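Local coordinates for protein response regulator FixJ (Bradyrhizobium japonicum, PDB 5XSO) that acts, when activated by the sensor kinase FixL, as a DNA-binding response regulator that switches on expression of the nitrogen-fixation regulators nifA and fixK, at residues Q144-A147 against A148-S152; R158-M161 against E162-A166; N198-S201 against E202-L206. All coordinates share one frame; numbering follows the deposited sequence. Where two conformers were deposited one is given.

Contact 1. Residues Q144-A147 against A148-S152; sequences QDIA and ARVAS
Asp145 brings OD2 to Arg149, its CG standing anti to the backbone N (chi1 -171°), while the arginine chain leaves beside its own N and bends at chi3, -133°, to bring its guanidinium back over the preceding turn of helix 140-152. The result is a helical i to i+4 salt bridge gripped side-on: NE and NH2 of Arg149 both converge on Asp145 OD2, each at 2.7 Å. That oxygen lies practically in the guanidinium plane, but the carboxylate itself is turned 68° from it. NE meets OD2 nearly in line with the C-O bond; NH2 comes in from the anti side and somewhat out of the carboxylate plane.

Ile146 covers one face of the guanidinium, with CG1 over its centre, 4.3 Å from Arg149 CZ. Its CG2 also lies 4.4 Å from Val150 CG2, a loose apolar touch one turn along. The main chain keeps regular alpha geometry, as in the bond from Val150 N to Ile146 O at 2.9 Å. One turn on, Ser152 OG returns to Arg149 O at 2.6 Å, so that carbonyl accepts from both the hydroxyl and the amide of Ser152.

The third guanidinium nitrogen, NH1, bonds to Met195 O at the end of helix 184-195. Asp145 thus probably offsets the charge of an arginine that also fastens helix 140-152 to a neighbouring helix.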
ATOM      1  N   GLN A 144       8.287  -6.100  -3.905  1.00 35.81           N
ATOM      2  CA  GLN A 144       9.289  -5.124  -4.292  1.00 39.78           C
ATOM      3  C   GLN A 144      10.441  -5.789  -5.022  1.00 34.05           C
ATOM      4  O   GLN A 144      11.043  -5.171  -5.911  1.00 33.49           O
ATOM      5  CB  GLN A 144       9.772  -4.353  -3.075  1.00 48.08           C
ATOM      6  CG  GLN A 144       8.754  -3.238  -2.604  1.00 64.66           C
ATOM      7  CD  GLN A 144       7.835  -2.709  -3.753  1.00 76.41           C
ATOM      8  OE1 GLN A 144       6.659  -3.091  -3.854  1.00 86.06           O
ATOM      9  NE2 GLN A 144       8.388  -1.843  -4.623  1.00 66.81           N
ATOM     10  N   ASP A 145      10.760  -7.048  -4.679  1.00 33.61           N
ATOM     11  CA  ASP A 145      11.781  -7.751  -5.445  1.00 32.25           C
ATOM     12  C   ASP A 145      11.316  -7.953  -6.887  1.00 33.23           C
ATOM     13  O   ASP A 145      12.082  -7.715  -7.821  1.00 29.98           O
ATOM     14  CB  ASP A 145      12.150  -9.094  -4.805  1.00 37.47           C
ATOM     15  CG  ASP A 145      13.388  -9.747  -5.482  1.00 58.72           C
ATOM     16  OD1 ASP A 145      14.536  -9.433  -5.078  1.00 71.24           O
ATOM     17  OD2 ASP A 145      13.214 -10.546  -6.442  1.00 51.53           O
ATOM     18  N   ILE A 146      10.052  -8.340  -7.078  1.00 29.89           N
ATOM     19  CA  ILE A 146       9.524  -8.556  -8.422  1.00 28.48           C
ATOM     20  C   ILE A 146       9.550  -7.259  -9.220  1.00 27.99           C
ATOM     21  O   ILE A 146       9.957  -7.237 -10.392  1.00 26.57           O
ATOM     22  CB  ILE A 146       8.107  -9.147  -8.350  1.00 29.42           C
ATOM     23  CG1 ILE A 146       8.165 -10.576  -7.808  1.00 30.25           C
ATOM     24  CG2 ILE A 146       7.430  -9.139  -9.732  1.00 28.75           C
ATOM     25  CD1 ILE A 146       6.821 -11.138  -7.467  1.00 32.00           C
ATOM     26  N   ALA A 147       9.108  -6.162  -8.602  1.00 29.59           N
ATOM     27  CA  ALA A 147       9.155  -4.871  -9.282  1.00 30.05           C
ATOM     28  C   ALA A 147      10.577  -4.521  -9.688  1.00 29.55           C
ATOM     29  O   ALA A 147      10.804  -3.942 -10.763  1.00 29.08           O
ATOM     30  CB  ALA A 147       8.582  -3.771  -8.370  1.00 32.80           C
ATOM     31  N   ALA A 148      11.546  -4.817  -8.821  1.00 30.10           N
ATOM     32  CA  ALA A 148      12.927  -4.565  -9.182  1.00 30.52           C
ATOM     33  C   ALA A 148      13.308  -5.378 -10.416  1.00 27.61           C
ATOM     34  O   ALA A 148      14.022  -4.878 -11.297  1.00 27.24           O
ATOM     35  CB  ALA A 148      13.854  -4.905  -8.026  1.00 31.44           C
ATOM     36  N   ARG A 149      12.868  -6.642 -10.466  1.00 26.35           N
ATOM     37  CA  ARG A 149      13.147  -7.485 -11.625  1.00 24.53           C
ATOM     38  C   ARG A 149      12.557  -6.861 -12.878  1.00 23.66           C
ATOM     39  O   ARG A 149      13.225  -6.771 -13.913  1.00 22.66           O
ATOM     40  CB  ARG A 149      12.581  -8.890 -11.407  1.00 24.34           C
ATOM     41  CG  ARG A 149      13.370  -9.711 -10.392  1.00 25.56           C
ATOM     42  CD  ARG A 149      12.762 -11.123 -10.261  1.00 26.21           C
ATOM     43  NE  ARG A 149      12.597 -11.500  -8.865  1.00 28.81           N
ATOM     44  CZ  ARG A 149      11.897 -12.553  -8.429  1.00 38.62           C
ATOM     45  NH1 ARG A 149      11.305 -13.383  -9.295  1.00 29.45           N
ATOM     46  NH2 ARG A 149      11.798 -12.789  -7.117  1.00 34.25           N
ATOM     47  N   VAL A 150      11.301  -6.408 -12.791  1.00 24.31           N
ATOM     48  CA  VAL A 150      10.653  -5.791 -13.956  1.00 23.96           C
ATOM     49  C   VAL A 150      11.411  -4.545 -14.384  1.00 24.57           C
ATOM     50  O   VAL A 150      11.595  -4.299 -15.582  1.00 23.75           O
ATOM     51  CB  VAL A 150       9.182  -5.459 -13.635  1.00 25.52           C
ATOM     52  CG1 VAL A 150       8.560  -4.638 -14.791  1.00 36.60           C
ATOM     53  CG2 VAL A 150       8.380  -6.759 -13.351  1.00 25.58           C
ATOM     54  N   ALA A 151      11.846  -3.736 -13.411  1.00 26.43           N
ATOM     55  CA  ALA A 151      12.601  -2.536 -13.730  1.00 27.90           C
ATOM     56  C   ALA A 151      13.947  -2.861 -14.347  1.00 26.75           C
ATOM     57  O   ALA A 151      14.497  -2.016 -15.063  1.00 27.55           O
ATOM     58  CB  ALA A 151      12.797  -1.661 -12.474  1.00 30.88           C
ATOM     59  N   SER A 152      14.471  -4.079 -14.138  1.00 25.18           N
ATOM     60  CA  SER A 152      15.746  -4.433 -14.729  1.00 24.31           C
ATOM     61  C   SER A 152      15.626  -4.807 -16.209  1.00 22.96           C
ATOM     62  O   SER A 152      16.651  -4.854 -16.899  1.00 21.80           O
ATOM     63  CB  SER A 152      16.416  -5.586 -13.983  1.00 23.97           C
ATOM     64  OG  SER A 152      15.829  -6.859 -14.260  1.00 22.40           O
TER

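Contact 2. Residues R158-M161 against E162-A166; sequences RQVM and EGLIA
Gly163 N donates to Gln159 O and Leu164 N to Val160 O, both at 2.8 Å, the latter bond with an N-H...O angle of 163°. With Glu162 N on Arg158 O and Ile165 N on Met161 O, these make an unbroken run of i to i+4 bonds along helix 155-166, the helix that precedes the helix-turn-helix in this LuxR-type DNA-binding domain. Two polar side chains have partners beyond residues 158-166: Glu162 OE1, in one of the two conformers of that residue, is hydrogen-bonded to Tyr177 OH, and Gln159 OE1 to Arg156 NH1 within the same helix.

On the buried side the side chains pair four residues apart. Val160 and Leu164 lie alongside each other, pointing the same way, with CG1 of the valine 3.8 Å from CD1 of the leucine. Leu164 CG, set beside its own backbone N by a chi1 of -71°, leans over Val160 O at 3.2 Å. Both residues reach Ile173 of helix 170-177. With an alanine here in place of Leu164, Val160 CG1 would probably lose its neighbour and a gap would open between Val160, Ile173 and Leu200.

The second pair is Met161 and Ile165, again side by side. Met161, in one of its two conformers, touches Val191 and Met195 of helix 184-195, and Ile165 touches Val204 and Ala207 of helix 200-209. Ile165 CG1 settles 3.3 Å from Met161 O, the carbonyl that its own amide binds.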
ATOM      1  N   ARG A 158      10.798  -5.512 -21.978  1.00 12.93           N
ATOM      2  CA  ARG A 158       9.494  -5.258 -21.384  1.00 14.15           C
ATOM      3  C   ARG A 158       8.391  -5.466 -22.418  1.00 13.88           C
ATOM      4  O   ARG A 158       7.365  -6.095 -22.129  1.00 14.04           O
ATOM      5  CB  ARG A 158       9.490  -3.843 -20.768  1.00 17.00           C
ATOM      6  CG  ARG A 158       8.155  -3.362 -20.295  1.00 23.83           C
ATOM      7  CD  ARG A 158       7.782  -4.106 -18.998  1.00 25.71           C
ATOM      8  NE  ARG A 158       6.518  -3.575 -18.491  1.00 35.67           N
ATOM      9  CZ  ARG A 158       6.419  -2.597 -17.592  1.00 41.95           C
ATOM     10  NH1 ARG A 158       7.511  -2.034 -17.068  1.00 33.42           N
ATOM     11  NH2 ARG A 158       5.217  -2.179 -17.221  1.00 42.97           N
ATOM     12  N   GLN A 159       8.607  -4.978 -23.654  1.00 13.67           N
ATOM     13  CA  GLN A 159       7.643  -5.225 -24.729  1.00 13.56           C
ATOM     14  C   GLN A 159       7.474  -6.697 -25.031  1.00 12.07           C
ATOM     15  O   GLN A 159       6.357  -7.158 -25.289  1.00 12.36           O
ATOM     16  CB  GLN A 159       8.078  -4.496 -26.023  1.00 13.75           C
ATOM     17  CG  GLN A 159       7.893  -2.985 -25.892  1.00 15.73           C
ATOM     18  CD  GLN A 159       8.465  -2.258 -27.112  1.00 18.30           C
ATOM     19  OE1 GLN A 159       9.324  -2.790 -27.809  1.00 15.32           O
ATOM     20  NE2 GLN A 159       7.958  -1.084 -27.390  1.00 20.51           N
ATOM     21  N   VAL A 160       8.566  -7.440 -25.110  1.00 10.75           N
ATOM     22  CA  VAL A 160       8.469  -8.881 -25.366  1.00  9.56           C
ATOM     23  C   VAL A 160       7.722  -9.585 -24.235  1.00  9.81           C
ATOM     24  O   VAL A 160       6.862 -10.433 -24.476  1.00  9.75           O
ATOM     25  CB  VAL A 160       9.865  -9.500 -25.601  1.00  8.45           C
ATOM     26  CG1 VAL A 160       9.731 -11.069 -25.681  1.00  7.64           C
ATOM     27  CG2 VAL A 160      10.505  -8.959 -26.927  1.00  8.47           C
ATOM     28  N   MET A 161       7.990  -9.215 -22.985  1.00 10.40           N
ATOM     29  CA  MET A 161       7.221  -9.769 -21.867  0.50 11.93           C
ATOM     30  C   MET A 161       5.735  -9.493 -22.046  1.00 13.96           C
ATOM     31  O   MET A 161       4.884 -10.383 -21.861  1.00 12.59           O
ATOM     32  CB  MET A 161       7.697  -9.169 -20.540  0.50 12.07           C
ATOM     33  CG  MET A 161       6.716  -9.464 -19.366  0.50 13.49           C
ATOM     34  SD  MET A 161       7.389  -8.802 -17.823  0.50 17.11           S
ATOM     35  CE  MET A 161       8.778  -9.849 -17.742  0.50 36.42           C
ATOM     36  N   GLU A 162       5.396  -8.238 -22.392  1.00 13.42           N
ATOM     37  CA  GLU A 162       3.996  -7.887 -22.603  0.50 14.95           C
ATOM     38  C   GLU A 162       3.385  -8.699 -23.733  1.00 14.33           C
ATOM     39  O   GLU A 162       2.277  -9.217 -23.606  1.00 15.24           O
ATOM     40  CB  GLU A 162       3.882  -6.392 -22.889  0.50 17.71           C
ATOM     41  CG  GLU A 162       2.498  -5.892 -23.247  0.50 21.55           C
ATOM     42  CD  GLU A 162       2.556  -4.412 -23.534  0.50 29.34           C
ATOM     43  OE1 GLU A 162       2.645  -4.031 -24.725  0.50 19.49           O
ATOM     44  OE2 GLU A 162       2.561  -3.645 -22.545  0.50 31.71           O
ATOM     45  N   GLY A 163       4.103  -8.814 -24.857  1.00 13.07           N
ATOM     46  CA  GLY A 163       3.584  -9.566 -25.995  1.00 13.62           C
ATOM     47  C   GLY A 163       3.400 -11.044 -25.687  1.00 13.26           C
ATOM     48  O   GLY A 163       2.402 -11.659 -26.107  1.00 12.79           O
ATOM     49  N   LEU A 164       4.336 -11.631 -24.937  1.00 11.05           N
ATOM     50  CA  LEU A 164       4.198 -13.039 -24.539  1.00 11.53           C
ATOM     51  C   LEU A 164       2.963 -13.245 -23.697  1.00 12.16           C
ATOM     52  O   LEU A 164       2.197 -14.194 -23.915  1.00 12.64           O
ATOM     53  CB  LEU A 164       5.427 -13.505 -23.743  1.00  9.84           C
ATOM     54  CG  LEU A 164       6.693 -13.642 -24.599  1.00  8.59           C
ATOM     55  CD1 LEU A 164       7.976 -13.825 -23.730  1.00  8.80           C
ATOM     56  CD2 LEU A 164       6.555 -14.789 -25.556  1.00 10.73           C
ATOM     57  N   ILE A 165       2.756 -12.376 -22.706  1.00 13.20           N
ATOM     58  CA  ILE A 165       1.598 -12.518 -21.819  1.00 15.01           C
ATOM     59  C   ILE A 165       0.289 -12.294 -22.563  1.00 18.36           C
ATOM     60  O   ILE A 165      -0.725 -12.933 -22.265  1.00 17.76           O
ATOM     61  CB  ILE A 165       1.747 -11.542 -20.646  1.00 16.14           C
ATOM     62  CG1 ILE A 165       2.886 -12.051 -19.763  1.00 15.18           C
ATOM     63  CG2 ILE A 165       0.414 -11.423 -19.862  1.00 19.41           C
ATOM     64  CD1 ILE A 165       3.172 -11.154 -18.553  1.00 23.71           C
ATOM     65  N   ALA A 166       0.281 -11.376 -23.530  1.00 16.41           N
ATOM     66  CA  ALA A 166      -0.869 -11.090 -24.388  1.00 18.15           C
ATOM     67  C   ALA A 166      -1.174 -12.219 -25.366  1.00 18.66           C
ATOM     68  O   ALA A 166      -2.233 -12.178 -26.008  1.00 21.67           O
ATOM     69  CB  ALA A 166      -0.617  -9.793 -25.171  1.00 18.03           C
TER

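Contact 3. Residues N198-S201 against E202-L206; sequences NSLS and ELVRL
Asn198 gives its backbone N-H to Glu202 OE1 at 2.8 Å, approaching from above the carboxylate, 46° out of its plane. The glutamate reaches back because its CG stands beside its own backbone N and the chain then runs extended past the start of the helix. Its carboxylate lies close to Asn198 CB, 3.2 Å from OE1, and crosses the asparagine amide with the two planes 28° apart. One water bridges the pair, donating to Asn198 OD1 and to Glu202 OE2, while Asn198 ND2 bonds to a glycerol that probably came from the crystallisation liquor.

Ser199 is the N-cap of helix 200-209. A chi1 of 64° places OG between its own N and carbonyl carbon, where it accepts from Glu202 N at 3.1 Å. The glutamate's answering bond goes to the amide one residue earlier, so Asn198 and Ser199 are both pinned by the same residue. Ser199 O then accepts from Leu203 N at 2.9 Å, opening the main-chain bonding.

Leu200 follows in the first turn, its CD1 4.3 Å from Leu203 CD2 and 4.4 Å from Val204 CG2, a small apolar cluster three and four residues along. Ser201 contributes its carbonyl, which accepts from Arg205 N at 3.0 Å.

Leu200 and Val204 face helix 155-166, meeting Leu164 and Ile165. Leu203 packs into Val191, Met192 and Met195 of helix 184-195, and Leu206 extends the buried side to Ile146 and Arg149 of helix 140-152.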
ATOM      1  N   ASN A 198      10.119 -19.664 -15.001  1.00 13.06           N
ATOM      2  CA  ASN A 198      10.405 -20.960 -15.624  1.00 13.99           C
ATOM      3  C   ASN A 198       9.416 -21.309 -16.738  1.00 15.10           C
ATOM      4  O   ASN A 198       9.496 -22.399 -17.318  1.00 13.52           O
ATOM      5  CB  ASN A 198      10.355 -22.033 -14.561  1.00 14.43           C
ATOM      6  CG  ASN A 198      11.498 -21.946 -13.565  1.00 16.13           C
ATOM      7  OD1 ASN A 198      11.385 -22.590 -12.448  1.00 26.27           O
ATOM      8  ND2 ASN A 198      12.552 -21.283 -13.902  1.00 13.73           N
ATOM      9  N   SER A 199       8.412 -20.467 -16.978  1.00 11.76           N
ATOM     10  CA  SER A 199       7.401 -20.748 -17.984  1.00 12.13           C
ATOM     11  C   SER A 199       6.593 -19.467 -18.174  1.00 13.11           C
ATOM     12  O   SER A 199       6.687 -18.538 -17.367  1.00 12.20           O
ATOM     13  CB  SER A 199       6.456 -21.849 -17.546  1.00 13.01           C
ATOM     14  OG  SER A 199       5.689 -21.452 -16.392  1.00 14.58           O
ATOM     15  N   LEU A 200       5.740 -19.482 -19.200  1.00 11.53           N
ATOM     16  CA  LEU A 200       4.819 -18.380 -19.429  1.00 13.69           C
ATOM     17  C   LEU A 200       3.858 -18.213 -18.247  1.00 14.94           C
ATOM     18  O   LEU A 200       3.625 -17.093 -17.779  1.00 14.60           O
ATOM     19  CB  LEU A 200       4.054 -18.621 -20.727  1.00 11.88           C
ATOM     20  CG  LEU A 200       3.049 -17.468 -20.998  1.00 16.07           C
ATOM     21  CD1 LEU A 200       3.820 -16.080 -21.086  1.00 12.17           C
ATOM     22  CD2 LEU A 200       2.291 -17.741 -22.318  1.00 19.64           C
ATOM     23  N   SER A 201       3.311 -19.310 -17.700  1.00 15.09           N
ATOM     24  CA  SER A 201       2.418 -19.172 -16.552  0.50 17.25           C
ATOM     25  C   SER A 201       3.122 -18.517 -15.374  1.00 17.72           C
ATOM     26  O   SER A 201       2.544 -17.678 -14.675  1.00 19.29           O
ATOM     27  CB  SER A 201       1.863 -20.542 -16.136  0.50 18.61           C
ATOM     28  OG  SER A 201       0.956 -20.990 -17.105  0.50 18.87           O
ATOM     29  N   GLU A 202       4.369 -18.906 -15.120  1.00 16.70           N
ATOM     30  CA  GLU A 202       5.122 -18.276 -14.041  1.00 17.30           C
ATOM     31  C   GLU A 202       5.345 -16.803 -14.327  1.00 16.81           C
ATOM     32  O   GLU A 202       5.204 -15.951 -13.436  1.00 18.32           O
ATOM     33  CB  GLU A 202       6.476 -18.964 -13.842  1.00 16.38           C
ATOM     34  CG  GLU A 202       6.360 -20.296 -13.153  1.00 22.67           C
ATOM     35  CD  GLU A 202       7.671 -20.739 -12.474  1.00 34.16           C
ATOM     36  OE1 GLU A 202       8.743 -20.050 -12.593  1.00 25.05           O
ATOM     37  OE2 GLU A 202       7.570 -21.775 -11.744  1.00 35.73           O
ATOM     38  N   LEU A 203       5.664 -16.486 -15.581  1.00 15.01           N
ATOM     39  CA  LEU A 203       5.823 -15.073 -15.962  1.00 14.73           C
ATOM     40  C   LEU A 203       4.534 -14.281 -15.722  1.00 17.19           C
ATOM     41  O   LEU A 203       4.563 -13.155 -15.190  1.00 18.00           O
ATOM     42  CB  LEU A 203       6.248 -15.000 -17.436  1.00 12.80           C
ATOM     43  CG  LEU A 203       6.620 -13.603 -17.966  1.00 16.11           C
ATOM     44  CD1 LEU A 203       7.901 -13.135 -17.218  1.00 14.17           C
ATOM     45  CD2 LEU A 203       6.964 -13.708 -19.472  1.00 15.10           C
ATOM     46  N   VAL A 204       3.391 -14.866 -16.072  1.00 17.10           N
ATOM     47  CA  VAL A 204       2.089 -14.255 -15.779  1.00 24.68           C
ATOM     48  C   VAL A 204       1.914 -14.000 -14.279  1.00 22.00           C
ATOM     49  O   VAL A 204       1.475 -12.914 -13.866  1.00 26.39           O
ATOM     50  CB  VAL A 204       0.959 -15.145 -16.329  1.00 19.76           C
ATOM     51  CG1 VAL A 204      -0.401 -14.743 -15.767  1.00 22.54           C
ATOM     52  CG2 VAL A 204       0.952 -15.078 -17.838  1.00 18.14           C
ATOM     53  N   ARG A 205       2.223 -14.983 -13.446  1.00 21.94           N
ATOM     54  CA  ARG A 205       1.965 -14.786 -12.022  1.00 26.73           C
ATOM     55  C   ARG A 205       2.893 -13.734 -11.431  1.00 31.94           C
ATOM     56  O   ARG A 205       2.511 -13.028 -10.492  1.00 27.64           O
ATOM     57  CB  ARG A 205       2.097 -16.077 -11.234  1.00 30.33           C
ATOM     58  CG  ARG A 205       1.351 -17.284 -11.750  1.00 28.08           C
ATOM     59  CD  ARG A 205       1.289 -18.324 -10.683  1.00 34.39           C
ATOM     60  NE  ARG A 205       0.340 -19.342 -11.076  1.00 35.00           N
ATOM     61  CZ  ARG A 205      -0.970 -19.219 -10.874  1.00 29.93           C
ATOM     62  NH1 ARG A 205      -1.472 -18.152 -10.255  1.00 31.89           N
ATOM     63  NH2 ARG A 205      -1.746 -20.173 -11.304  1.00 30.53           N
ATOM     64  N   LEU A 206       4.125 -13.644 -11.924  1.00 22.57           N
ATOM     65  CA  LEU A 206       4.980 -12.549 -11.487  1.00 22.96           C
ATOM     66  C   LEU A 206       4.385 -11.208 -11.915  1.00 23.87           C
ATOM     67  O   LEU A 206       4.350 -10.248 -11.128  1.00 28.44           O
ATOM     68  CB  LEU A 206       6.400 -12.728 -12.056  1.00 20.56           C
ATOM     69  CG  LEU A 206       7.107 -13.988 -11.517  1.00 20.20           C
ATOM     70  CD1 LEU A 206       8.422 -14.280 -12.291  1.00 17.90           C
ATOM     71  CD2 LEU A 206       7.393 -13.906 -10.064  1.00 22.55           C
TER
HETATM   72  O   HOH W   1       8.625 -24.049 -12.146  1.00 27.73           O

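In the fold
Contacts 1, 2 and 3 follow one another along the chain, each within a single helix or its N-terminal cap, so none encloses a loop and none nests or crosses another. After the receiver domain with its five-stranded parallel sheet, helix 140-152 carries contact 1 and leads through a short turn into helix 155-166, which carries contact 2; Val150 CG1 packs 3.6 Å from Arg158 NH1. Helices 170-177 and 184-195 come next, containing the helix-turn-helix, before helix 200-209 begins in contact 3. This last helix closes the group: Val204 CG2 meets Ile165 CG1 at 4.1 Å, and Leu206 O lies 3.6 Å from Ile146 CG2, linking both earlier contacts.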